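Local coordinates for protein 4-hydroxy-tetrahydrodipicolinate synthase (Aquifex aeolicus, PDB 2EHH) that probably catalyses the condensation of pyruvate with aspartate-beta-semialdehyde to 4-hydroxy-tetrahydrodipicolinate, a step of lysine biosynthesis, through a Schiff-base intermediate, at residues A[172-177]-A[181-186]; A[165-170]-A[195-200]; A[189-194]-A[216-221]. All blocks are in the same frame, centred on the assembly; numbering follows the deposited sequence.

Contact 1. Residues A[172-177]-A[181-186]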
loop_
_atom_site.group_PDB
_atom_site.type_symbol
_atom_site.label_atom_id
_atom_site.label_comp_id
_atom_site.label_asym_id
_atom_site.label_seq_id
_atom_site.Cartn_x
_atom_site.Cartn_y
_atom_site.Cartn_z
ATOM N N GLU A 172 -20.064 -5.616 3.808
ATOM C CA GLU A 172 -20.268 -5.041 5.127
ATOM C C GLU A 172 -21.350 -3.967 5.117
ATOM O O GLU A 172 -22.215 -3.949 5.990
ATOM C CB GLU A 172 -18.954 -4.463 5.649
ATOM C CG GLU A 172 -18.892 -4.346 7.158
ATOM C CD GLU A 172 -18.850 -5.698 7.862
ATOM O OE1 GLU A 172 -17.923 -6.495 7.587
ATOM O OE2 GLU A 172 -19.742 -5.962 8.696
ATOM N N ILE A 173 -21.306 -3.072 4.134
ATOM C CA ILE A 173 -22.305 -2.010 4.036
ATOM C C ILE A 173 -23.699 -2.589 3.790
ATOM O O ILE A 173 -24.651 -2.252 4.490
ATOM C CB ILE A 173 -21.967 -1.026 2.891
ATOM C CG1 ILE A 173 -20.615 -0.357 3.165
ATOM C CG2 ILE A 173 -23.053 0.026 2.775
ATOM C CD1 ILE A 173 -20.061 0.422 1.988
ATOM N N VAL A 174 -23.818 -3.463 2.796
ATOM C CA VAL A 174 -25.108 -4.077 2.487
ATOM C C VAL A 174 -25.688 -4.796 3.709
ATOM O O VAL A 174 -26.865 -4.641 4.038
ATOM C CB VAL A 174 -24.981 -5.084 1.324
ATOM C CG1 VAL A 174 -26.281 -5.877 1.168
ATOM C CG2 VAL A 174 -24.660 -4.336 0.032
ATOM N N LYS A 175 -24.848 -5.567 4.389
ATOM C CA LYS A 175 -25.284 -6.317 5.559
ATOM C C LYS A 175 -25.653 -5.450 6.757
ATOM O O LYS A 175 -26.699 -5.644 7.370
ATOM C CB LYS A 175 -24.201 -7.319 5.974
ATOM C CG LYS A 175 -24.568 -8.154 7.197
ATOM C CD LYS A 175 -23.479 -9.158 7.533
ATOM C CE LYS A 175 -23.839 -9.968 8.767
ATOM N NZ LYS A 175 -25.110 -10.718 8.586
ATOM N N ARG A 176 -24.800 -4.487 7.087
ATOM C CA ARG A 176 -25.051 -3.633 8.241
ATOM C C ARG A 176 -26.052 -2.492 8.079
ATOM O O ARG A 176 -26.863 -2.267 8.975
ATOM C CB ARG A 176 -23.729 -3.066 8.765
ATOM C CG ARG A 176 -22.764 -4.119 9.276
ATOM C CD ARG A 176 -21.518 -3.467 9.828
ATOM N NE ARG A 176 -21.840 -2.599 10.955
ATOM C CZ ARG A 176 -20.971 -1.781 11.537
ATOM N NH1 ARG A 176 -21.356 -1.028 12.559
ATOM N NH2 ARG A 176 -19.719 -1.716 11.092
ATOM N N LEU A 177 -26.012 -1.769 6.961
ATOM C CA LEU A 177 -26.933 -0.640 6.786
ATOM C C LEU A 177 -28.344 -1.034 6.385
ATOM O O LEU A 177 -29.275 -0.240 6.496
ATOM C CB LEU A 177 -26.373 0.385 5.790
ATOM C CG LEU A 177 -25.417 1.396 6.441
ATOM C CD1 LEU A 177 -24.206 0.658 7.010
ATOM C CD2 LEU A 177 -24.985 2.450 5.426
ATOM N N PHE A 181 -31.026 1.415 2.574
ATOM C CA PHE A 181 -29.822 2.098 2.107
ATOM C C PHE A 181 -29.433 1.558 0.738
ATOM O O PHE A 181 -29.621 0.379 0.455
ATOM C CB PHE A 181 -28.678 1.862 3.092
ATOM C CG PHE A 181 -27.501 2.764 2.880
ATOM C CD1 PHE A 181 -27.522 4.074 3.350
ATOM C CD2 PHE A 181 -26.368 2.306 2.213
ATOM C CE1 PHE A 181 -26.431 4.916 3.164
ATOM C CE2 PHE A 181 -25.267 3.144 2.021
ATOM C CZ PHE A 181 -25.299 4.449 2.498
ATOM N N SER A 182 -28.880 2.413 -0.112
ATOM C CA SER A 182 -28.491 1.971 -1.440
ATOM C C SER A 182 -27.008 2.148 -1.746
ATOM O O SER A 182 -26.452 3.232 -1.575
ATOM C CB SER A 182 -29.321 2.708 -2.490
ATOM O OG SER A 182 -28.745 2.570 -3.776
ATOM N N VAL A 183 -26.368 1.070 -2.181
ATOM C CA VAL A 183 -24.962 1.130 -2.555
ATOM C C VAL A 183 -24.864 1.243 -4.072
ATOM O O VAL A 183 -25.465 0.459 -4.809
ATOM C CB VAL A 183 -24.190 -0.128 -2.121
ATOM C CG1 VAL A 183 -22.757 -0.063 -2.655
ATOM C CG2 VAL A 183 -24.188 -0.241 -0.606
ATOM N N LEU A 184 -24.108 2.227 -4.539
ATOM C CA LEU A 184 -23.925 2.426 -5.966
ATOM C C LEU A 184 -22.454 2.236 -6.307
ATOM O O LEU A 184 -21.579 2.763 -5.619
ATOM C CB LEU A 184 -24.369 3.832 -6.363
ATOM C CG LEU A 184 -25.859 4.138 -6.174
ATOM C CD1 LEU A 184 -26.112 5.623 -6.375
ATOM C CD2 LEU A 184 -26.670 3.311 -7.162
ATOM N N SER A 185 -22.184 1.475 -7.361
ATOM C CA SER A 185 -20.807 1.238 -7.787
ATOM C C SER A 185 -20.177 2.532 -8.269
ATOM O O SER A 185 -20.794 3.291 -9.018
ATOM C CB SER A 185 -20.762 0.220 -8.925
ATOM O OG SER A 185 -19.449 0.126 -9.457
ATOM N N GLY A 186 -18.944 2.779 -7.839
ATOM C CA GLY A 186 -18.246 3.981 -8.258
ATOM C C GLY A 186 -17.164 3.638 -9.267
ATOM O O GLY A 186 -16.264 4.432 -9.526
#
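Phe181 lays one face of its ring under Leu177, whose methyl CD2 stands 3.3 Å from the ring centroid and only 4° off the normal, a CH-pi contact that centres the methyl over all six carbons. The two side chains run alongside each other in the same direction, and their stems also meet, CB of Leu177 lying 3.8 Å from CB of Phe181. Obliquely to the ring, CG2 of Ile173 approaches CE2 of Phe181 at 3.9 Å. Replacing the phenylalanine by an alanine would probably leave the CD2 methyl of Leu177 without its aromatic platform and open a gap beside Ile173. Helix 167-177 and strand 182-185 are the last two elements of a beta-alpha-beta unit of the TIM barrel, the helix packing on the outer side of the strand. Past Ser182, which faces away, Val183 again points its side chain at the helix: its CG2, anti to the carbonyl carbon, touches Ile173 CG2 at 3.6 Å and, more loosely, Val174 CG2 at 4.2 Å. The Ile173 branch that meets both Phe181 and Val183 is the one anti to its backbone N. Ile173 also packs on Val144 and Met147 of helix 144-153.

Contact 2. Residues A[165-170]-A[195-200]; sequences PNMDRI and MALGAK
Leu197 reaches across to the first turn of helix 167-177, where its methyl CD1 lies 4.0 Å from CB of Met167 and 3.9 Å from the backbone O of the same Met167. In the TIM barrel this joins the start of one outer helix to the turn that follows the next, helix 191-196. With CG set anti to the carbonyl carbon (chi1 -78°), Leu197 sends its CD1 branch to Met167, while Leu197 CB lies 4.4 Å from Ile170 CG2, a looser apolar contact. No hydrogen bond crosses between the segments. Met167 meets Leu197 through the base of its side chain, and it also packs on Pro193 and Met194. The second subunit borders the site as well: its Tyr234 OH bonds to Leu197 O, and its Met167 packs on this Met167. Beyond Leu197, Gly198 takes a positive phi of 123° in a Schellman motif that ends the helix, a backbone angle at which a CB would collide with the preceding carbonyl O. At the other helix, Asn166 is the N-cap: its OD1 accepts weak bonds from Asp168 N at 2.9 Å and from Arg169 N at 3.3 Å.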
loop_
_atom_site.group_PDB
_atom_site.type_symbol
_atom_site.label_atom_id
_atom_site.label_comp_id
_atom_site.label_asym_id
_atom_site.label_seq_id
_atom_site.Cartn_x
_atom_site.Cartn_y
_atom_site.Cartn_z
ATOM N N PRO A 165 -12.051 -1.028 -4.477
ATOM C CA PRO A 165 -11.885 -2.368 -5.048
ATOM C C PRO A 165 -12.154 -3.457 -4.004
ATOM O O PRO A 165 -12.039 -4.645 -4.290
ATOM C CB PRO A 165 -10.430 -2.362 -5.498
ATOM C CG PRO A 165 -9.776 -1.585 -4.396
ATOM C CD PRO A 165 -10.739 -0.413 -4.202
ATOM N N ASN A 166 -12.524 -3.043 -2.797
ATOM C CA ASN A 166 -12.778 -3.980 -1.708
ATOM C C ASN A 166 -14.228 -4.475 -1.650
ATOM O O ASN A 166 -15.088 -3.824 -1.057
ATOM C CB ASN A 166 -12.399 -3.318 -0.379
ATOM C CG ASN A 166 -12.520 -4.265 0.801
ATOM O OD1 ASN A 166 -12.900 -5.420 0.644
ATOM N ND2 ASN A 166 -12.198 -3.772 1.990
ATOM N N MET A 167 -14.497 -5.633 -2.254
ATOM C CA MET A 167 -15.856 -6.179 -2.248
ATOM C C MET A 167 -16.325 -6.458 -0.828
ATOM O O MET A 167 -17.519 -6.399 -0.535
ATOM C CB MET A 167 -15.929 -7.471 -3.071
ATOM C CG MET A 167 -15.620 -7.282 -4.550
ATOM S SD MET A 167 -16.739 -6.119 -5.377
ATOM C CE MET A 167 -15.769 -4.591 -5.277
ATOM N N ASP A 168 -15.384 -6.768 0.054
ATOM C CA ASP A 168 -15.717 -7.045 1.444
ATOM C C ASP A 168 -16.369 -5.837 2.103
ATOM O O ASP A 168 -17.220 -5.981 2.981
ATOM C CB ASP A 168 -14.464 -7.415 2.218
ATOM C CG ASP A 168 -14.575 -8.756 2.875
ATOM O OD1 ASP A 168 -15.476 -8.927 3.733
ATOM O OD2 ASP A 168 -13.761 -9.638 2.528
ATOM N N ARG A 169 -15.951 -4.644 1.698
ATOM C CA ARG A 169 -16.529 -3.428 2.256
ATOM C C ARG A 169 -17.978 -3.332 1.778
ATOM O O ARG A 169 -18.868 -2.953 2.536
ATOM C CB ARG A 169 -15.735 -2.201 1.802
ATOM C CG ARG A 169 -16.344 -0.871 2.227
ATOM C CD ARG A 169 -15.520 0.291 1.692
ATOM N NE ARG A 169 -16.238 1.557 1.791
ATOM C CZ ARG A 169 -16.312 2.301 2.889
ATOM N NH1 ARG A 169 -15.702 1.915 4.005
ATOM N NH2 ARG A 169 -17.004 3.439 2.868
ATOM N N ILE A 170 -18.213 -3.686 0.520
ATOM C CA ILE A 170 -19.565 -3.649 -0.021
ATOM C C ILE A 170 -20.442 -4.625 0.781
ATOM O O ILE A 170 -21.568 -4.297 1.168
ATOM C CB ILE A 170 -19.582 -4.043 -1.522
ATOM C CG1 ILE A 170 -18.656 -3.111 -2.319
ATOM C CG2 ILE A 170 -21.000 -3.984 -2.067
ATOM C CD1 ILE A 170 -18.951 -1.618 -2.147
ATOM N N MET A 195 -23.063 -5.492 -7.884
ATOM C CA MET A 195 -24.503 -5.714 -7.950
ATOM C C MET A 195 -24.852 -7.158 -7.588
ATOM O O MET A 195 -25.926 -7.431 -7.052
ATOM C CB MET A 195 -25.041 -5.321 -9.325
ATOM C CG MET A 195 -25.054 -3.805 -9.514
ATOM S SD MET A 195 -25.782 -3.239 -11.056
ATOM C CE MET A 195 -27.545 -3.366 -10.645
ATOM N N ALA A 196 -23.935 -8.080 -7.856
ATOM C CA ALA A 196 -24.176 -9.476 -7.502
ATOM C C ALA A 196 -24.272 -9.561 -5.976
ATOM O O ALA A 196 -24.935 -10.443 -5.430
ATOM C CB ALA A 196 -23.039 -10.356 -8.019
ATOM N N LEU A 197 -23.621 -8.617 -5.294
ATOM C CA LEU A 197 -23.631 -8.559 -3.834
ATOM C C LEU A 197 -24.759 -7.706 -3.257
ATOM O O LEU A 197 -24.938 -7.652 -2.040
ATOM C CB LEU A 197 -22.289 -8.029 -3.318
ATOM C CG LEU A 197 -21.116 -9.014 -3.287
ATOM C CD1 LEU A 197 -19.803 -8.257 -3.095
ATOM C CD2 LEU A 197 -21.327 -10.012 -2.157
ATOM N N GLY A 198 -25.508 -7.021 -4.112
ATOM C CA GLY A 198 -26.603 -6.208 -3.608
ATOM C C GLY A 198 -26.602 -4.727 -3.958
ATOM O O GLY A 198 -27.515 -4.002 -3.545
ATOM N N ALA A 199 -25.592 -4.262 -4.697
ATOM C CA ALA A 199 -25.537 -2.850 -5.092
ATOM C C ALA A 199 -26.748 -2.615 -5.985
ATOM O O ALA A 199 -27.208 -3.538 -6.654
ATOM C CB ALA A 199 -24.253 -2.557 -5.853
ATOM N N LYS A 200 -27.254 -1.389 -6.015
ATOM C CA LYS A 200 -28.444 -1.100 -6.803
ATOM C C LYS A 200 -28.218 -0.377 -8.124
ATOM O O LYS A 200 -29.173 -0.040 -8.829
ATOM C CB LYS A 200 -29.436 -0.327 -5.933
ATOM C CG LYS A 200 -29.887 -1.130 -4.716
ATOM C CD LYS A 200 -30.751 -0.312 -3.781
ATOM C CE LYS A 200 -31.188 -1.134 -2.573
ATOM N NZ LYS A 200 -31.961 -0.308 -1.595
#

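Contact 3. Residues A[189-194]-A[216-221]; sequences SLTLPM and ELIRAA
Thr191 sets its methyl CG2 against the ends of both Leu217 and Ile218, and these three buried side chains make up the close contact between helices 191-196 and 211-223. The two helices flank strand 201-204, the last of the eight parallel strands of the TIM barrel, so the contact joins neighbouring members of the outer helical layer. The methyl of Thr191 stands anti to the backbone N (chi1 -61°, measured to OG1), which points it at the second helix and leaves the hydroxyl beside its own backbone N. There OG1 has weak hydrogen bonds to Asp187 O, Asp188 O and Ser185 OG, so the one residue serves the end of strand 182-185 and the turn after it with oxygen and the neighbouring helix with carbon. Leu217 runs antiparallel to the Thr191 side chain and brings CD1 to 3.8 Å from Thr191 CG2; it also packs on Ile232 of helix 226-242. Leu192 is partly buried by the second helix too, though without close atomic contact. The stem of Ile218 does not aim at helix 191-196, but its CG1 branch swings round so that the tip comes nearer, crossing Thr191 at about a right angle. Both Thr191 and Ile218 pack on Val202 of strand 201-204. The tightest approach is that of Ile218 CD1 to Thr191 CG2 at 3.4 Å, short for two carbons.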
loop_
_atom_site.group_PDB
_atom_site.type_symbol
_atom_site.label_atom_id
_atom_site.label_comp_id
_atom_site.label_asym_id
_atom_site.label_seq_id
_atom_site.Cartn_x
_atom_site.Cartn_y
_atom_site.Cartn_z
ATOM N N SER A 189 -15.863 -1.154 -14.021
ATOM C CA SER A 189 -15.385 -2.530 -14.036
ATOM C C SER A 189 -15.875 -3.361 -12.859
ATOM O O SER A 189 -15.816 -4.585 -12.903
ATOM C CB SER A 189 -13.856 -2.552 -14.056
ATOM O OG SER A 189 -13.372 -2.135 -15.317
ATOM N N LEU A 190 -16.364 -2.702 -11.814
ATOM C CA LEU A 190 -16.820 -3.416 -10.622
ATOM C C LEU A 190 -18.334 -3.460 -10.437
ATOM O O LEU A 190 -18.830 -4.028 -9.464
ATOM C CB LEU A 190 -16.177 -2.790 -9.379
ATOM C CG LEU A 190 -14.648 -2.724 -9.443
ATOM C CD1 LEU A 190 -14.098 -2.005 -8.217
ATOM C CD2 LEU A 190 -14.089 -4.139 -9.548
ATOM N N THR A 191 -19.067 -2.864 -11.365
ATOM C CA THR A 191 -20.520 -2.846 -11.269
ATOM C C THR A 191 -21.125 -4.245 -11.159
ATOM O O THR A 191 -21.956 -4.498 -10.288
ATOM C CB THR A 191 -21.128 -2.120 -12.475
ATOM O OG1 THR A 191 -20.659 -0.764 -12.485
ATOM C CG2 THR A 191 -22.655 -2.122 -12.394
ATOM N N LEU A 192 -20.700 -5.157 -12.029
ATOM C CA LEU A 192 -21.242 -6.514 -12.009
ATOM C C LEU A 192 -21.033 -7.206 -10.659
ATOM O O LEU A 192 -21.999 -7.620 -10.016
ATOM C CB LEU A 192 -20.641 -7.347 -13.149
ATOM C CG LEU A 192 -21.253 -8.735 -13.387
ATOM C CD1 LEU A 192 -20.970 -9.180 -14.820
ATOM C CD2 LEU A 192 -20.694 -9.733 -12.377
ATOM N N PRO A 193 -19.774 -7.338 -10.203
ATOM C CA PRO A 193 -19.589 -8.000 -8.906
ATOM C C PRO A 193 -20.275 -7.277 -7.741
ATOM O O PRO A 193 -20.782 -7.914 -6.821
ATOM C CB PRO A 193 -18.062 -8.075 -8.757
ATOM C CG PRO A 193 -17.560 -6.919 -9.615
ATOM C CD PRO A 193 -18.479 -6.989 -10.817
ATOM N N MET A 194 -20.304 -5.948 -7.772
ATOM C CA MET A 194 -20.953 -5.216 -6.691
ATOM C C MET A 194 -22.465 -5.444 -6.699
ATOM O O MET A 194 -23.086 -5.570 -5.643
ATOM C CB MET A 194 -20.667 -3.717 -6.794
ATOM C CG MET A 194 -19.292 -3.320 -6.297
ATOM S SD MET A 194 -19.235 -1.569 -5.902
ATOM C CE MET A 194 -17.412 -1.328 -5.779
ATOM N N GLU A 216 -28.030 -1.589 -20.300
ATOM C CA GLU A 216 -28.355 -3.002 -20.475
ATOM C C GLU A 216 -27.653 -3.873 -19.437
ATOM O O GLU A 216 -28.231 -4.837 -18.937
ATOM C CB GLU A 216 -27.967 -3.473 -21.880
ATOM C CG GLU A 216 -28.734 -2.791 -23.004
ATOM C CD GLU A 216 -28.371 -3.333 -24.380
ATOM O OE1 GLU A 216 -28.841 -2.764 -25.392
ATOM O OE2 GLU A 216 -27.619 -4.327 -24.450
ATOM N N LEU A 217 -26.402 -3.542 -19.124
ATOM C CA LEU A 217 -25.653 -4.305 -18.131
ATOM C C LEU A 217 -26.397 -4.207 -16.801
ATOM O O LEU A 217 -26.628 -5.210 -16.126
ATOM C CB LEU A 217 -24.228 -3.744 -17.995
ATOM C CG LEU A 217 -23.253 -4.312 -16.947
ATOM C CD1 LEU A 217 -23.691 -3.907 -15.555
ATOM C CD2 LEU A 217 -23.172 -5.821 -17.059
ATOM N N ILE A 218 -26.784 -2.986 -16.442
ATOM C CA ILE A 218 -27.503 -2.738 -15.199
ATOM C C ILE A 218 -28.845 -3.471 -15.116
ATOM O O ILE A 218 -29.166 -4.065 -14.088
ATOM C CB ILE A 218 -27.761 -1.227 -15.003
ATOM C CG1 ILE A 218 -26.430 -0.480 -14.913
ATOM C CG2 ILE A 218 -28.588 -0.995 -13.751
ATOM C CD1 ILE A 218 -25.514 -1.002 -13.835
ATOM N N ARG A 219 -29.637 -3.425 -16.181
ATOM C CA ARG A 219 -30.924 -4.110 -16.147
ATOM C C ARG A 219 -30.772 -5.626 -16.021
ATOM O O ARG A 219 -31.534 -6.273 -15.306
ATOM C CB ARG A 219 -31.771 -3.732 -17.369
ATOM C CG ARG A 219 -32.618 -2.479 -17.111
ATOM C CD ARG A 219 -33.491 -2.075 -18.293
ATOM N NE ARG A 219 -32.704 -1.516 -19.388
ATOM C CZ ARG A 219 -33.225 -0.968 -20.480
ATOM N NH1 ARG A 219 -34.541 -0.903 -20.625
ATOM N NH2 ARG A 219 -32.432 -0.484 -21.428
ATOM N N ALA A 220 -29.777 -6.191 -16.697
ATOM C CA ALA A 220 -29.541 -7.626 -16.615
ATOM C C ALA A 220 -29.232 -7.997 -15.164
ATOM O O ALA A 220 -29.756 -8.982 -14.633
ATOM C CB ALA A 220 -28.381 -8.017 -17.513
ATOM N N ALA A 221 -28.383 -7.197 -14.521
ATOM C CA ALA A 221 -28.013 -7.447 -13.132
ATOM C C ALA A 221 -29.210 -7.270 -12.211
ATOM O O ALA A 221 -29.427 -8.073 -11.305
ATOM C CB ALA A 221 -26.887 -6.508 -12.703
#

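In the fold
All three contacts lie around the last three strands of the TIM barrel, where strands 157-162, 182-185 and 201-204 alternate with helices 167-177, 191-196 and 211-223. Contact 1 falls within the span of chain that contact 2 brings together, with centres 7 Å apart, and both use helix 167-177. Contact 3 follows contact 1 along the chain, 15 Å away, but alternates with contact 2, 11 Å away, through their shared helix 191-196. Lys200 N and Val183 O, 2.8 Å apart, probably hydrogen-bond contact 2 to contact 1. Together they tie strand to helix and helix to helix, with side chains about 8 to 10 Å from that of Lys161, the predicted Schiff-base residue, and each borders the second subunit of the tetramer.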